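PDB 6K93: type III effector XopAI from Xanthomonas citri, which has a mono-ADP-ribosyltransferase fold and probably binds arginine-containing peptides as an effector delivered into plant cells by the type III secretion system. Local coordinates for residues L90-W103 against L186-A200. Sequence-based numbering, arbitrary orientation.
Sequences LNTSDLIKQKKQLW and LEKEARPTAHGLAFA
Helix 95-103 and helix 194-200 run nearly parallel, at 17°, and their axes come within 10.7 Å, with Leu95 level with Pro192 and Lys99 level with Leu186. Leu197 fits as a knob into a hole formed by Leu95, Gln98, Lys99 and Leu102. Leu197 CD1 touches Gln98 CB at 3.8 Å, while CD2 turns to Leu102 and to the backbone of Lys99. Leu102 CD2 touches both Leu197 CD2 and Leu186 CD2, each 3.9 Å away. Leu186 CD1 meets the edge of the Trp103 ring, whose pi system also takes part in a cation-pi contact with Arg244.

Lys99 is buried. Its CG is anti to the backbone N (chi1 175°), and the extended chain crosses Pro192 at about a right angle, with CD against the proline CB. This carries NZ into the turn 187-190. There Lys99 NZ donates to Ala190 O at 2.7 Å and to Lys188 O at 3.2 Å, the second from above the carbonyl plane. A weak bond to Glu187 O adds a third carbonyl, so the ammonium group is held by backbone oxygens. Pro192 CG also packs on Leu95 O and CB.

Ahead of helix 95-103, Leu90 CD1 sits over the centre of one face of the His195 ring, a CH-pi contact 3.6 Å from the centroid. His195 NE2 is hydrogen-bonded to Thr129. Gln98 NE2 bonds to Asn91 O and Ser93 O, tying the incoming loop to the helix.

Asp94 and Thr193 are the N-caps of the two helices. The arrangement is a near-parallel helix pair with knob-into-hole packing, joining helix 95-109, the first in the modelled chain, to helix 194-209 in the helical part of this ADP-ribosyltransferase fold.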
# COMPACT_ATOMS: atom_id res chain seq x y z
N LEU A 90 9.62 -3.64 17.56
CA LEU A 90 8.90 -2.50 17.03
C LEU A 90 8.61 -1.47 18.11
O LEU A 90 8.40 -1.81 19.27
CB LEU A 90 7.57 -2.90 16.39
CG LEU A 90 7.63 -3.87 15.25
CD1 LEU A 90 6.19 -4.24 14.87
CD2 LEU A 90 8.37 -3.27 14.05
N ASN A 91 8.57 -0.21 17.69
CA ASN A 91 8.19 0.88 18.58
C ASN A 91 6.69 0.83 18.82
O ASN A 91 5.89 1.07 17.91
CB ASN A 91 8.59 2.23 17.99
CG ASN A 91 8.14 3.39 18.85
OD1 ASN A 91 7.70 3.22 19.99
ND2 ASN A 91 8.23 4.60 18.30
N THR A 92 6.31 0.52 20.05
CA THR A 92 4.92 0.38 20.44
C THR A 92 4.40 1.59 21.22
O THR A 92 3.24 1.56 21.66
CB THR A 92 4.75 -0.86 21.31
OG1 THR A 92 5.65 -0.76 22.43
CG2 THR A 92 5.07 -2.10 20.49
N SER A 93 5.22 2.63 21.42
CA SER A 93 4.79 3.74 22.28
C SER A 93 4.01 4.77 21.47
O SER A 93 4.39 5.11 20.34
CB SER A 93 5.99 4.36 22.99
OG SER A 93 6.72 5.20 22.11
N ASP A 94 2.91 5.22 22.05
CA ASP A 94 1.97 6.19 21.51
C ASP A 94 1.77 6.02 20.02
O ASP A 94 2.26 6.82 19.21
CB ASP A 94 2.40 7.62 21.81
CG ASP A 94 1.25 8.59 21.68
OD1 ASP A 94 0.17 8.19 21.19
OD2 ASP A 94 1.42 9.76 22.08
N LEU A 95 1.02 4.98 19.67
CA LEU A 95 0.76 4.69 18.27
C LEU A 95 -0.08 5.77 17.60
O LEU A 95 0.06 6.01 16.39
CB LEU A 95 0.09 3.33 18.15
CG LEU A 95 1.01 2.15 18.49
CD1 LEU A 95 0.19 0.88 18.62
CD2 LEU A 95 2.10 2.00 17.43
N ILE A 96 -0.96 6.43 18.34
CA ILE A 96 -1.72 7.53 17.74
C ILE A 96 -0.79 8.67 17.33
O ILE A 96 -0.92 9.24 16.24
CB ILE A 96 -2.82 7.99 18.72
CG1 ILE A 96 -3.90 6.91 18.79
CG2 ILE A 96 -3.41 9.30 18.28
CD1 ILE A 96 -5.13 7.27 19.60
N LYS A 97 0.18 9.01 18.19
CA LYS A 97 1.15 10.03 17.81
C LYS A 97 2.01 9.57 16.63
O LYS A 97 2.31 10.35 15.73
CB LYS A 97 2.04 10.40 19.00
CG LYS A 97 3.09 11.45 18.68
CD LYS A 97 3.74 11.98 19.95
CE LYS A 97 4.49 13.28 19.70
NZ LYS A 97 4.86 13.98 20.97
N GLN A 98 2.42 8.29 16.62
CA GLN A 98 3.19 7.80 15.48
C GLN A 98 2.41 7.94 14.19
O GLN A 98 2.97 8.30 13.15
CB GLN A 98 3.56 6.33 15.68
CG GLN A 98 4.61 6.09 16.69
CD GLN A 98 5.06 4.66 16.64
OE1 GLN A 98 5.52 4.18 15.60
NE2 GLN A 98 4.92 3.96 17.75
N LYS A 99 1.13 7.59 14.22
CA LYS A 99 0.29 7.69 13.03
C LYS A 99 0.14 9.14 12.59
O LYS A 99 0.24 9.44 11.39
CB LYS A 99 -1.06 7.07 13.35
CG LYS A 99 -2.09 7.18 12.30
CD LYS A 99 -3.33 6.52 12.83
CE LYS A 99 -4.55 6.91 12.05
NZ LYS A 99 -5.77 6.52 12.84
N LYS A 100 -0.07 10.06 13.54
CA LYS A 100 -0.16 11.47 13.19
C LYS A 100 1.14 11.95 12.55
O LYS A 100 1.11 12.62 11.51
CB LYS A 100 -0.50 12.29 14.44
CG LYS A 100 -0.46 13.79 14.22
CD LYS A 100 -0.91 14.51 15.46
CE LYS A 100 -0.98 16.00 15.26
NZ LYS A 100 -1.45 16.69 16.50
N GLN A 101 2.29 11.60 13.15
CA GLN A 101 3.57 12.02 12.58
C GLN A 101 3.79 11.42 11.19
O GLN A 101 4.31 12.09 10.29
CB GLN A 101 4.70 11.63 13.53
CG GLN A 101 4.72 12.50 14.79
CD GLN A 101 5.70 12.02 15.84
OE1 GLN A 101 6.14 10.87 15.82
NE2 GLN A 101 6.04 12.90 16.78
N LEU A 102 3.41 10.15 10.99
CA LEU A 102 3.57 9.56 9.67
C LEU A 102 2.71 10.28 8.63
O LEU A 102 3.17 10.59 7.53
CB LEU A 102 3.25 8.07 9.70
CG LEU A 102 3.43 7.36 8.36
CD1 LEU A 102 4.79 7.61 7.73
CD2 LEU A 102 3.22 5.87 8.56
N TRP A 103 1.45 10.55 8.96
CA TRP A 103 0.58 11.23 8.01
C TRP A 103 1.11 12.62 7.67
O TRP A 103 1.08 13.03 6.50
CB TRP A 103 -0.85 11.31 8.55
CG TRP A 103 -1.80 12.06 7.67
CD1 TRP A 103 -2.50 13.17 7.99
CD2 TRP A 103 -2.11 11.75 6.30
NE1 TRP A 103 -3.26 13.58 6.93
CE2 TRP A 103 -3.03 12.73 5.87
CE3 TRP A 103 -1.71 10.76 5.42
CZ2 TRP A 103 -3.55 12.74 4.59
CZ3 TRP A 103 -2.23 10.77 4.13
CH2 TRP A 103 -3.14 11.75 3.74
N LEU A 186 -3.52 4.51 7.93
CA LEU A 186 -3.47 5.97 8.05
C LEU A 186 -4.85 6.62 7.95
O LEU A 186 -4.94 7.85 7.97
CB LEU A 186 -2.53 6.56 6.98
CG LEU A 186 -1.08 6.20 7.16
CD1 LEU A 186 -0.20 6.76 6.05
CD2 LEU A 186 -0.55 6.68 8.52
N GLU A 187 -5.93 5.84 7.84
CA GLU A 187 -7.26 6.41 7.90
C GLU A 187 -7.47 7.09 9.24
O GLU A 187 -6.99 6.63 10.27
CB GLU A 187 -8.32 5.33 7.71
CG GLU A 187 -8.43 4.79 6.29
CD GLU A 187 -9.36 5.62 5.46
OE1 GLU A 187 -8.98 6.76 5.12
OE2 GLU A 187 -10.49 5.18 5.16
N LYS A 188 -8.23 8.19 9.23
CA LYS A 188 -8.38 8.98 10.45
C LYS A 188 -8.92 8.15 11.60
O LYS A 188 -8.46 8.28 12.75
CB LYS A 188 -9.29 10.19 10.18
CG LYS A 188 -9.38 11.18 11.33
CD LYS A 188 -8.36 12.31 11.16
CE LYS A 188 -7.84 12.79 12.51
NZ LYS A 188 -6.86 13.90 12.40
N GLU A 189 -9.93 7.32 11.34
CA GLU A 189 -10.62 6.58 12.38
C GLU A 189 -10.06 5.18 12.63
O GLU A 189 -10.57 4.47 13.50
CB GLU A 189 -12.11 6.45 12.04
CG GLU A 189 -12.97 7.57 12.58
CD GLU A 189 -14.29 7.71 11.84
OE1 GLU A 189 -14.99 6.69 11.66
OE2 GLU A 189 -14.63 8.85 11.44
N ALA A 190 -9.01 4.77 11.91
CA ALA A 190 -8.44 3.46 12.12
C ALA A 190 -7.66 3.39 13.43
O ALA A 190 -7.11 4.38 13.89
CB ALA A 190 -7.51 3.08 10.96
N ARG A 191 -7.65 2.20 14.02
CA ARG A 191 -6.82 1.92 15.19
C ARG A 191 -5.45 1.52 14.68
O ARG A 191 -5.33 0.47 14.03
CB ARG A 191 -7.43 0.80 16.02
CG ARG A 191 -8.68 1.16 16.81
CD ARG A 191 -9.02 0.06 17.82
NE ARG A 191 -7.84 -0.72 18.21
CZ ARG A 191 -7.07 -0.44 19.26
NH1 ARG A 191 -7.35 0.59 20.04
NH2 ARG A 191 -6.01 -1.20 19.53
N PRO A 192 -4.40 2.32 14.88
CA PRO A 192 -3.11 1.97 14.28
C PRO A 192 -2.45 0.82 15.02
O PRO A 192 -2.70 0.57 16.20
CB PRO A 192 -2.30 3.26 14.40
CG PRO A 192 -2.79 3.89 15.63
CD PRO A 192 -4.29 3.54 15.70
N THR A 193 -1.63 0.09 14.28
CA THR A 193 -0.75 -0.89 14.88
C THR A 193 0.68 -0.58 14.47
O THR A 193 0.93 0.01 13.42
CB THR A 193 -1.09 -2.34 14.45
OG1 THR A 193 -0.83 -2.51 13.05
CG2 THR A 193 -2.55 -2.63 14.74
N ALA A 194 1.62 -1.00 15.32
CA ALA A 194 3.03 -0.87 14.95
C ALA A 194 3.33 -1.61 13.66
O ALA A 194 4.09 -1.11 12.82
CB ALA A 194 3.92 -1.40 16.08
N HIS A 195 2.77 -2.80 13.49
CA HIS A 195 3.03 -3.57 12.27
C HIS A 195 2.56 -2.82 11.03
O HIS A 195 3.26 -2.75 10.01
CB HIS A 195 2.35 -4.93 12.34
CG HIS A 195 2.93 -5.81 13.39
ND1 HIS A 195 2.80 -5.54 14.73
CD2 HIS A 195 3.66 -6.95 13.30
CE1 HIS A 195 3.44 -6.48 15.42
NE2 HIS A 195 3.96 -7.35 14.57
N GLY A 196 1.35 -2.29 11.09
CA GLY A 196 0.81 -1.55 9.96
C GLY A 196 1.63 -0.32 9.62
O GLY A 196 1.86 -0.03 8.45
N LEU A 197 2.04 0.43 10.63
CA LEU A 197 2.82 1.64 10.37
C LEU A 197 4.16 1.30 9.73
O LEU A 197 4.63 1.99 8.83
CB LEU A 197 3.02 2.44 11.66
CG LEU A 197 1.74 3.02 12.24
CD1 LEU A 197 2.02 3.55 13.63
CD2 LEU A 197 1.15 4.11 11.36
N ALA A 198 4.80 0.21 10.19
CA ALA A 198 6.07 -0.20 9.62
C ALA A 198 5.91 -0.64 8.17
O ALA A 198 6.70 -0.27 7.31
CB ALA A 198 6.67 -1.32 10.47
N PHE A 199 4.88 -1.44 7.88
CA PHE A 199 4.56 -1.81 6.51
C PHE A 199 4.35 -0.56 5.66
O PHE A 199 4.85 -0.44 4.53
CB PHE A 199 3.26 -2.64 6.47
CG PHE A 199 3.44 -4.14 6.46
CD1 PHE A 199 3.90 -4.81 7.60
CD2 PHE A 199 3.10 -4.88 5.36
CE1 PHE A 199 4.04 -6.21 7.60
CE2 PHE A 199 3.23 -6.26 5.35
CZ PHE A 199 3.70 -6.93 6.46
N ALA A 200 3.57 0.39 6.17
CA ALA A 200 3.18 1.56 5.38
C ALA A 200 4.40 2.34 4.91
O ALA A 200 4.44 2.79 3.75
CB ALA A 200 2.25 2.45 6.21